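Local coordinates for protein pectate lyase (Paenibacillus sp. 0602, PDB 5GT5) that cleaves polygalacturonate, and probably pectins of varying methyl esterification, by elimination, as a secreted, probably endo-acting and calcium-dependent lyase of polysaccharide lyase family 1, at residues D6-T10 and W163-C167; V125-N129 and N440-Y446. The protein carries 1 engineered substitution. All blocks are in the same frame, centred on the assembly; numbering follows the deposited sequence.

Interaction 1 of 2, residues D6-T10 and W163-C167; sequences DYNLT and WIDHC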
ATOM      1  N   ASP A   6      -9.981  16.118 -16.094  1.00 15.48           N
ATOM      2  CA  ASP A   6     -11.006  15.080 -16.110  1.00 16.46           C
ATOM      3  C   ASP A   6     -10.352  13.697 -16.108  1.00 15.95           C
ATOM      4  O   ASP A   6     -10.935  12.714 -15.735  1.00 13.84           O
ATOM      5  CB  ASP A   6     -11.916  15.200 -17.329  1.00 17.89           C
ATOM      6  CG  ASP A   6     -12.685  16.462 -17.347  1.00 20.50           C
ATOM      7  OD1 ASP A   6     -12.809  17.028 -16.310  1.00 29.33           O
ATOM      8  OD2 ASP A   6     -13.098  16.816 -18.410  1.00 26.93           O
ATOM      9  N   TYR A   7      -9.117  13.683 -16.568  1.00 10.21           N
ATOM     10  CA  TYR A   7      -8.344  12.452 -16.686  1.00  9.11           C
ATOM     11  C   TYR A   7      -7.432  12.113 -15.508  1.00  9.01           C
ATOM     12  O   TYR A   7      -6.739  11.106 -15.542  1.00  9.84           O
ATOM     13  CB  TYR A   7      -7.521  12.466 -17.984  1.00  8.57           C
ATOM     14  CG  TYR A   7      -8.388  12.630 -19.189  1.00  8.68           C
ATOM     15  CD1 TYR A   7      -9.527  11.898 -19.338  1.00  9.47           C
ATOM     16  CD2 TYR A   7      -8.073  13.540 -20.171  1.00  9.61           C
ATOM     17  CE1 TYR A   7     -10.336  12.063 -20.430  1.00 10.25           C
ATOM     18  CE2 TYR A   7      -8.844  13.680 -21.285  1.00 10.56           C
ATOM     19  CZ  TYR A   7      -9.979  12.951 -21.426  1.00 10.56           C
ATOM     20  OH  TYR A   7     -10.766  13.066 -22.514  1.00 14.36           O
ATOM     21  N   ASN A   8      -7.488  12.920 -14.470  1.00  8.94           N
ATOM     22  CA  ASN A   8      -6.692  12.651 -13.273  1.00 11.79           C
ATOM     23  C   ASN A   8      -6.959  11.281 -12.676  1.00  9.17           C
ATOM     24  O   ASN A   8      -8.096  10.799 -12.689  1.00  9.24           O
ATOM     25  CB  ASN A   8      -6.970  13.666 -12.155  1.00  9.05           C
ATOM     26  CG  ASN A   8      -6.376  15.019 -12.421  1.00 14.98           C
ATOM     27  OD1 ASN A   8      -5.748  15.252 -13.457  1.00 14.37           O
ATOM     28  ND2 ASN A   8      -6.670  15.952 -11.528  1.00 15.11           N
ATOM     29  N   LEU A   9      -5.913  10.691 -12.114  1.00  8.86           N
ATOM     30  CA  LEU A   9      -6.067   9.530 -11.243  1.00  8.78           C
ATOM     31  C   LEU A   9      -6.883   9.923 -10.013  1.00 10.09           C
ATOM     32  O   LEU A   9      -6.572  10.916  -9.345  1.00 12.16           O
ATOM     33  CB  LEU A   9      -4.685   9.026 -10.823  1.00  9.61           C
ATOM     34  CG  LEU A   9      -4.646   8.014  -9.675  1.00 10.31           C
ATOM     35  CD1 LEU A   9      -5.375   6.710 -10.046  1.00 11.20           C
ATOM     36  CD2 LEU A   9      -3.188   7.709  -9.374  1.00 10.14           C
ATOM     37  N   THR A  10      -7.947   9.169  -9.741  1.00  8.52           N
ATOM     38  CA  THR A  10      -8.740   9.343  -8.519  1.00  7.89           C
ATOM     39  C   THR A  10      -8.978   7.985  -7.871  1.00  7.61           C
ATOM     40  O   THR A  10      -8.629   6.933  -8.420  1.00  9.51           O
ATOM     41  CB  THR A  10     -10.106   9.953  -8.820  1.00  9.70           C
ATOM     42  OG1 THR A  10     -10.874   8.985  -9.549  1.00 10.19           O
ATOM     43  CG2 THR A  10      -9.988  11.202  -9.675  1.00 12.22           C
ATOM     44  N   TRP A 163      -3.731   1.163 -11.233  1.00  5.73           N
ATOM     45  CA  TRP A 163      -4.572   2.022 -12.036  1.00  4.48           C
ATOM     46  C   TRP A 163      -4.628   1.445 -13.443  1.00  5.76           C
ATOM     47  O   TRP A 163      -3.609   1.382 -14.130  1.00  6.47           O
ATOM     48  CB  TRP A 163      -3.975   3.444 -12.066  1.00  7.22           C
ATOM     49  CG  TRP A 163      -4.863   4.474 -12.690  1.00  6.89           C
ATOM     50  CD1 TRP A 163      -6.231   4.424 -12.766  1.00  7.44           C
ATOM     51  CD2 TRP A 163      -4.464   5.721 -13.310  1.00  5.80           C
ATOM     52  NE1 TRP A 163      -6.710   5.577 -13.382  1.00  6.26           N
ATOM     53  CE2 TRP A 163      -5.653   6.368 -13.742  1.00  6.78           C
ATOM     54  CE3 TRP A 163      -3.226   6.333 -13.573  1.00  7.35           C
ATOM     55  CZ2 TRP A 163      -5.639   7.618 -14.387  1.00  8.13           C
ATOM     56  CZ3 TRP A 163      -3.221   7.569 -14.199  1.00  7.57           C
ATOM     57  CH2 TRP A 163      -4.405   8.196 -14.608  1.00  7.12           C
ATOM     58  N   ILE A 164      -5.821   1.048 -13.876  1.00  5.48           N
ATOM     59  CA  ILE A 164      -6.078   0.628 -15.243  1.00  5.72           C
ATOM     60  C   ILE A 164      -6.939   1.714 -15.865  1.00  5.89           C
ATOM     61  O   ILE A 164      -8.026   2.006 -15.352  1.00  6.71           O
ATOM     62  CB  ILE A 164      -6.797  -0.710 -15.270  1.00  5.89           C
ATOM     63  CG1 ILE A 164      -5.854  -1.798 -14.728  1.00  7.18           C
ATOM     64  CG2 ILE A 164      -7.216  -1.061 -16.720  1.00  7.40           C
ATOM     65  CD1 ILE A 164      -6.561  -3.059 -14.223  1.00  8.11           C
ATOM     66  N   ASP A 165      -6.470   2.337 -16.954  1.00  5.38           N
ATOM     67  CA  ASP A 165      -7.144   3.542 -17.419  1.00  6.27           C
ATOM     68  C   ASP A 165      -7.043   3.701 -18.931  1.00  4.74           C
ATOM     69  O   ASP A 165      -6.017   3.379 -19.524  1.00  6.18           O
ATOM     70  CB  ASP A 165      -6.564   4.774 -16.686  1.00  7.15           C
ATOM     71  CG  ASP A 165      -6.992   6.071 -17.311  1.00  6.94           C
ATOM     72  OD1 ASP A 165      -6.280   6.517 -18.250  1.00  8.70           O
ATOM     73  OD2 ASP A 165      -8.032   6.650 -16.917  1.00  7.80           O
ATOM     74  N   HIS A 166      -8.127   4.155 -19.561  1.00  6.17           N
ATOM     75  CA  HIS A 166      -8.150   4.274 -21.026  1.00  5.74           C
ATOM     76  C   HIS A 166      -7.781   2.966 -21.726  1.00  6.65           C
ATOM     77  O   HIS A 166      -7.076   2.931 -22.740  1.00  6.32           O
ATOM     78  CB  HIS A 166      -7.267   5.439 -21.501  1.00  6.31           C
ATOM     79  CG  HIS A 166      -7.917   6.782 -21.354  1.00  5.82           C
ATOM     80  ND1 HIS A 166      -7.713   7.593 -20.259  1.00  6.74           N
ATOM     81  CD2 HIS A 166      -8.778   7.432 -22.171  1.00  7.31           C
ATOM     82  CE1 HIS A 166      -8.417   8.709 -20.416  1.00  7.66           C
ATOM     83  NE2 HIS A 166      -9.093   8.623 -21.546  1.00  7.27           N
ATOM     84  N   CYS A 167      -8.315   1.876 -21.203  1.00  6.23           N
ATOM     85  CA  CYS A 167      -8.174   0.584 -21.855  1.00  6.19           C
ATOM     86  C   CYS A 167      -9.501   0.128 -22.424  1.00  6.30           C
ATOM     87  O   CYS A 167     -10.561   0.646 -22.054  1.00  6.71           O
ATOM     88  CB  CYS A 167      -7.639  -0.475 -20.877  1.00  4.99           C
ATOM     89  SG  CYS A 167      -5.908  -0.191 -20.391  1.00  6.80           S
TER
HETATM   90  O   HOH W   1      -7.226   9.237 -17.539  1.00  9.50           O
HETATM   91  O   HOH W   2     -10.744  10.093 -23.170  1.00 12.91           O

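Interaction 2 of 2, residues V125-N129 and N440-Y446; sequences VIIRN and NWLKTSY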
ATOM      1  N   VAL A 125       1.244  -0.055  -9.897  1.00  5.90           N
ATOM      2  CA  VAL A 125       1.235  -0.452 -11.298  1.00  6.38           C
ATOM      3  C   VAL A 125       0.210   0.381 -12.049  1.00  6.04           C
ATOM      4  O   VAL A 125      -0.936   0.519 -11.568  1.00  5.77           O
ATOM      5  CB  VAL A 125       0.907  -1.959 -11.437  1.00  7.96           C
ATOM      6  CG1 VAL A 125       0.757  -2.349 -12.933  1.00  8.51           C
ATOM      7  CG2 VAL A 125       1.989  -2.817 -10.729  1.00  9.68           C
ATOM      8  N   ILE A 126       0.606   0.927 -13.191  1.00  6.28           N
ATOM      9  CA  ILE A 126      -0.290   1.698 -14.055  1.00  6.15           C
ATOM     10  C   ILE A 126      -0.312   1.002 -15.419  1.00  5.67           C
ATOM     11  O   ILE A 126       0.752   0.671 -15.974  1.00  7.43           O
ATOM     12  CB  ILE A 126       0.186   3.160 -14.200  1.00  6.87           C
ATOM     13  CG1 ILE A 126       0.128   3.865 -12.842  1.00  8.15           C
ATOM     14  CG2 ILE A 126      -0.595   3.880 -15.311  1.00  8.35           C
ATOM     15  CD1 ILE A 126       0.554   5.340 -12.906  1.00  9.38           C
ATOM     16  N   ILE A 127      -1.514   0.755 -15.938  1.00  5.19           N
ATOM     17  CA  ILE A 127      -1.725   0.119 -17.249  1.00  4.77           C
ATOM     18  C   ILE A 127      -2.669   1.017 -18.039  1.00  5.66           C
ATOM     19  O   ILE A 127      -3.828   1.209 -17.641  1.00  6.64           O
ATOM     20  CB  ILE A 127      -2.300  -1.284 -17.115  1.00  4.35           C
ATOM     21  CG1 ILE A 127      -1.339  -2.166 -16.312  1.00  5.74           C
ATOM     22  CG2 ILE A 127      -2.602  -1.859 -18.511  1.00  6.38           C
ATOM     23  CD1 ILE A 127      -1.938  -3.507 -15.862  1.00  8.65           C
ATOM     24  N   ARG A 128      -2.187   1.604 -19.143  1.00  5.98           N
ATOM     25  CA  ARG A 128      -3.008   2.588 -19.864  1.00  6.10           C
ATOM     26  C   ARG A 128      -2.956   2.485 -21.373  1.00  5.31           C
ATOM     27  O   ARG A 128      -1.918   2.146 -21.991  1.00  6.27           O
ATOM     28  CB  ARG A 128      -2.630   4.028 -19.455  1.00  5.89           C
ATOM     29  CG  ARG A 128      -2.930   4.315 -17.987  1.00  5.75           C
ATOM     30  CD  ARG A 128      -2.460   5.713 -17.618  1.00  6.60           C
ATOM     31  NE  ARG A 128      -3.448   6.746 -17.941  1.00  7.93           N
ATOM     32  CZ  ARG A 128      -3.224   8.052 -17.803  1.00  8.14           C
ATOM     33  NH1 ARG A 128      -2.013   8.486 -17.440  1.00  9.06           N
ATOM     34  NH2 ARG A 128      -4.205   8.925 -18.039  1.00 10.18           N
ATOM     35  N   ASN A 129      -4.095   2.835 -21.987  1.00  5.31           N
ATOM     36  CA  ASN A 129      -4.200   2.964 -23.454  1.00  5.51           C
ATOM     37  C   ASN A 129      -3.857   1.697 -24.216  1.00  6.09           C
ATOM     38  O   ASN A 129      -3.154   1.739 -25.254  1.00  7.08           O
ATOM     39  CB  ASN A 129      -3.372   4.151 -23.972  1.00  6.02           C
ATOM     40  CG  ASN A 129      -3.935   4.700 -25.248  1.00  5.46           C
ATOM     41  OD1 ASN A 129      -5.152   4.654 -25.454  1.00  6.90           O
ATOM     42  ND2 ASN A 129      -3.089   5.242 -26.101  1.00  7.40           N
ATOM     43  N   ASN A 440       2.103  12.047 -21.673  1.00 10.79           N
ATOM     44  CA  ASN A 440       0.936  12.213 -20.844  1.00  9.14           C
ATOM     45  C   ASN A 440       0.415  10.917 -20.261  1.00  8.20           C
ATOM     46  O   ASN A 440      -0.294  10.946 -19.249  1.00  9.53           O
ATOM     47  CB  ASN A 440      -0.153  12.902 -21.635  1.00 10.39           C
ATOM     48  CG  ASN A 440       0.145  14.357 -21.841  1.00 15.28           C
ATOM     49  OD1 ASN A 440       0.084  15.140 -20.890  1.00 16.44           O
ATOM     50  ND2 ASN A 440       0.456  14.739 -23.092  1.00 14.93           N
ATOM     51  N   TRP A 441       0.751   9.805 -20.903  1.00  9.58           N
ATOM     52  CA  TRP A 441       0.350   8.494 -20.402  1.00  9.49           C
ATOM     53  C   TRP A 441       1.088   8.097 -19.127  1.00  9.99           C
ATOM     54  O   TRP A 441       0.621   7.223 -18.385  1.00 11.25           O
ATOM     55  CB  TRP A 441       0.494   7.409 -21.479  1.00 10.58           C
ATOM     56  CG  TRP A 441      -0.503   7.564 -22.580  1.00  8.87           C
ATOM     57  CD1 TRP A 441      -0.235   7.826 -23.894  1.00  8.10           C
ATOM     58  CD2 TRP A 441      -1.939   7.517 -22.468  1.00  7.90           C
ATOM     59  NE1 TRP A 441      -1.396   7.940 -24.604  1.00  8.82           N
ATOM     60  CE2 TRP A 441      -2.461   7.747 -23.761  1.00  9.26           C
ATOM     61  CE3 TRP A 441      -2.836   7.294 -21.401  1.00  7.87           C
ATOM     62  CZ2 TRP A 441      -3.830   7.761 -24.032  1.00  7.88           C
ATOM     63  CZ3 TRP A 441      -4.206   7.313 -21.666  1.00  6.82           C
ATOM     64  CH2 TRP A 441      -4.693   7.554 -22.972  1.00  7.35           C
ATOM     65  N   LEU A 442       2.197   8.766 -18.829  1.00 10.08           N
ATOM     66  CA  LEU A 442       2.957   8.493 -17.613  1.00  8.32           C
ATOM     67  C   LEU A 442       2.502   9.326 -16.425  1.00  8.11           C
ATOM     68  O   LEU A 442       2.855   9.024 -15.294  1.00 10.09           O
ATOM     69  CB  LEU A 442       4.448   8.771 -17.865  1.00 10.81           C
ATOM     70  CG  LEU A 442       5.110   8.016 -19.017  1.00 11.39           C
ATOM     71  CD1 LEU A 442       6.636   8.277 -19.001  1.00 13.56           C
ATOM     72  CD2 LEU A 442       4.822   6.535 -18.982  1.00 14.93           C
ATOM     73  N   LYS A 443       1.761  10.391 -16.686  1.00 11.01           N
ATOM     74  CA  LYS A 443       1.317  11.303 -15.619  1.00 10.59           C
ATOM     75  C   LYS A 443       0.089  10.792 -14.887  1.00  9.99           C
ATOM     76  O   LYS A 443      -0.690   9.987 -15.428  1.00 11.62           O
ATOM     77  CB  LYS A 443       0.980  12.657 -16.240  1.00  9.81           C
ATOM     78  CG  LYS A 443       2.141  13.304 -17.027  1.00 14.01           C
ATOM     79  CD  LYS A 443       1.641  14.611 -17.661  1.00 16.34           C
ATOM     80  CE  LYS A 443       2.675  15.251 -18.546  1.00 23.54           C
ATOM     81  NZ  LYS A 443       2.045  16.357 -19.348  1.00 20.95           N
ATOM     82  N   THR A 444      -0.120  11.296 -13.681  1.00  9.71           N
ATOM     83  CA  THR A 444      -1.322  10.941 -12.923  1.00  7.66           C
ATOM     84  C   THR A 444      -2.207  12.144 -12.636  1.00 12.28           C
ATOM     85  O   THR A 444      -3.301  11.987 -12.090  1.00 10.52           O
ATOM     86  CB  THR A 444      -0.993  10.237 -11.613  1.00 10.00           C
ATOM     87  OG1 THR A 444      -0.195  11.100 -10.793  1.00 12.25           O
ATOM     88  CG2 THR A 444      -0.246   8.944 -11.891  1.00 12.21           C
ATOM     89  N   SER A 445      -1.750  13.339 -12.985  1.00 12.13           N
ATOM     90  CA  SER A 445      -2.616  14.505 -12.936  1.00 15.12           C
ATOM     91  C   SER A 445      -2.255  15.501 -14.009  1.00 13.47           C
ATOM     92  O   SER A 445      -1.152  15.456 -14.564  1.00 15.56           O
ATOM     93  CB  SER A 445      -2.633  15.137 -11.544  1.00 18.95           C
ATOM     94  OG  SER A 445      -1.365  15.647 -11.201  1.00 22.79           O
ATOM     95  N   TYR A 446      -3.200  16.387 -14.296  1.00 15.64           N
ATOM     96  CA  TYR A 446      -3.111  17.271 -15.443  1.00 14.63           C
ATOM     97  C   TYR A 446      -3.524  18.675 -15.039  1.00 22.15           C
ATOM     98  O   TYR A 446      -4.508  18.864 -14.334  1.00 19.69           O
ATOM     99  CB  TYR A 446      -3.991  16.729 -16.570  1.00 15.89           C
ATOM    100  CG  TYR A 446      -3.615  15.317 -16.924  1.00 13.87           C
ATOM    101  CD1 TYR A 446      -2.589  15.063 -17.820  1.00 13.00           C
ATOM    102  CD2 TYR A 446      -4.292  14.236 -16.362  1.00 13.28           C
ATOM    103  CE1 TYR A 446      -2.216  13.776 -18.132  1.00 11.04           C
ATOM    104  CE2 TYR A 446      -3.916  12.930 -16.667  1.00 10.21           C
ATOM    105  CZ  TYR A 446      -2.898  12.718 -17.556  1.00 10.77           C
ATOM    106  OH  TYR A 446      -2.511  11.438 -17.877  1.00 11.38           O
TER

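Interaction 1 of 2, residues D6-T10 and W163-C167
Tyr-7, in a short 3-10 turn near the N-terminus, presents the face of its ring to the edge of the His-166 imidazole. The planes stand 72° apart with centroids 5.1 Å from each other, an offset edge-to-face pair. The His-166 carbon CE1 leads, lying 3.5 Å from Tyr-7 CD1. The phenol suits this place because its face receives the imidazole while its OH bonds to Arg-422; a water bonded to His-166 NE2 also reaches that OH, this second leg being weak. The carbonyl of Tyr-7 does a second job. It lies at the edge of the Trp-163 indole and accepts a hydrogen bond from a water that donates a second one to Asp-165 OD2.

Past Asn-8, whose amide oxygen serves Tyr-446 N, comes Leu-9. With CG anti to the backbone N (chi1 167°), its isobutyl end is carried toward Trp-163, and the second torsion sets CD1 over the pyrrole ring. This CH-pi contact puts CD1 3.4 Å from the five-membered ring centroid, only 8° off the normal, while CB rests against the benzo part. The opposite indole face carries Asp-165 CB. NE1 donates to the hydroxyl of Ser-189, so the indole's one polar group is satisfied while its broad face takes the leucine methyl.

His-166 is steadied from its own segment: ND1 donates to Asp-165 OD1 at 2.7 Å, nearly straight and close to the imidazole plane. No direct hydrogen bond joins the two segments. The chemistry implies an interface of ring and methyl packing, with water linking its buried polar atoms, and the carboxylate of Asp-165 fixing the rotation of the imidazole that meets Tyr-7.

Interaction 2 of 2, residues V125-N129 and N440-Y446
With CG anti to its carbonyl carbon (chi1 -64°) and a bend at chi3 (85°), Arg-128 leaves strand 125-128 and turns its guanidinium toward the C-terminal residues. Trp-441 also has CG anti to its carbonyl carbon, a first torsion that helps bring the indole against Arg-128 at its edge and Asn-129 over its face.

The guanidinium grips one atom end-on: NH1 and NH2 each donate to Tyr-446 OH at 3.0 Å, with the oxygen close to the guanidinium plane. Tyr-446 OH in turn donates a hydrogen bond to Asn-440 O at 2.7 Å, so the phenol acts as acceptor and donor at once. A weak bond from NH1 to Trp-441 O adds to this, and NE forms a salt bridge with Asp-165. Arginine suits the place because its several N-H groups can serve a carboxylate, a hydroxyl and a carbonyl together.

Trp-441 meets both neighbours differently. Its edge atom CE3 lies over one guanidinium face, the planes nearly perpendicular, whereas the amide of Asn-129 stacks on the indole at 16°. Asn-129 CB sits over the six-membered ring, 3.6 Å from its centroid, and OD1 accepts from Gly-432 N. Earlier in the strand, Ile-126 CD1 packs on Thr-444 CG2 at 3.8 Å.

The C-terminal residues thus pack along the outside of the parallel beta-helix, the fold of polysaccharide lyase family 1, against the outward-facing side chains of strand 125-128 and the residue that follows.

Interactions 1 and 2 are both buried and lie side by side, their centres about 7 Å apart, on the neighbouring parallel strands 160-165 and 125-128. One brings the N-terminal residues to the beta-helix, the other the C-terminal ones, and the two ends are joined by backbone hydrogen bonding of Leu-9 with Thr-444. Asp-165 is shared, serving His-166 in interaction 1 and Arg-128 in interaction 2. Trp-163 also packs against Arg-128. Their chemistry differs: 6-10 meets 163-167 by aromatic and methyl packing with bridging water, whereas 125-129 holds 440-446 by direct hydrogen bonds from a guanidinium. Both lie away from the residues that probably bind calcium and carry out catalysis.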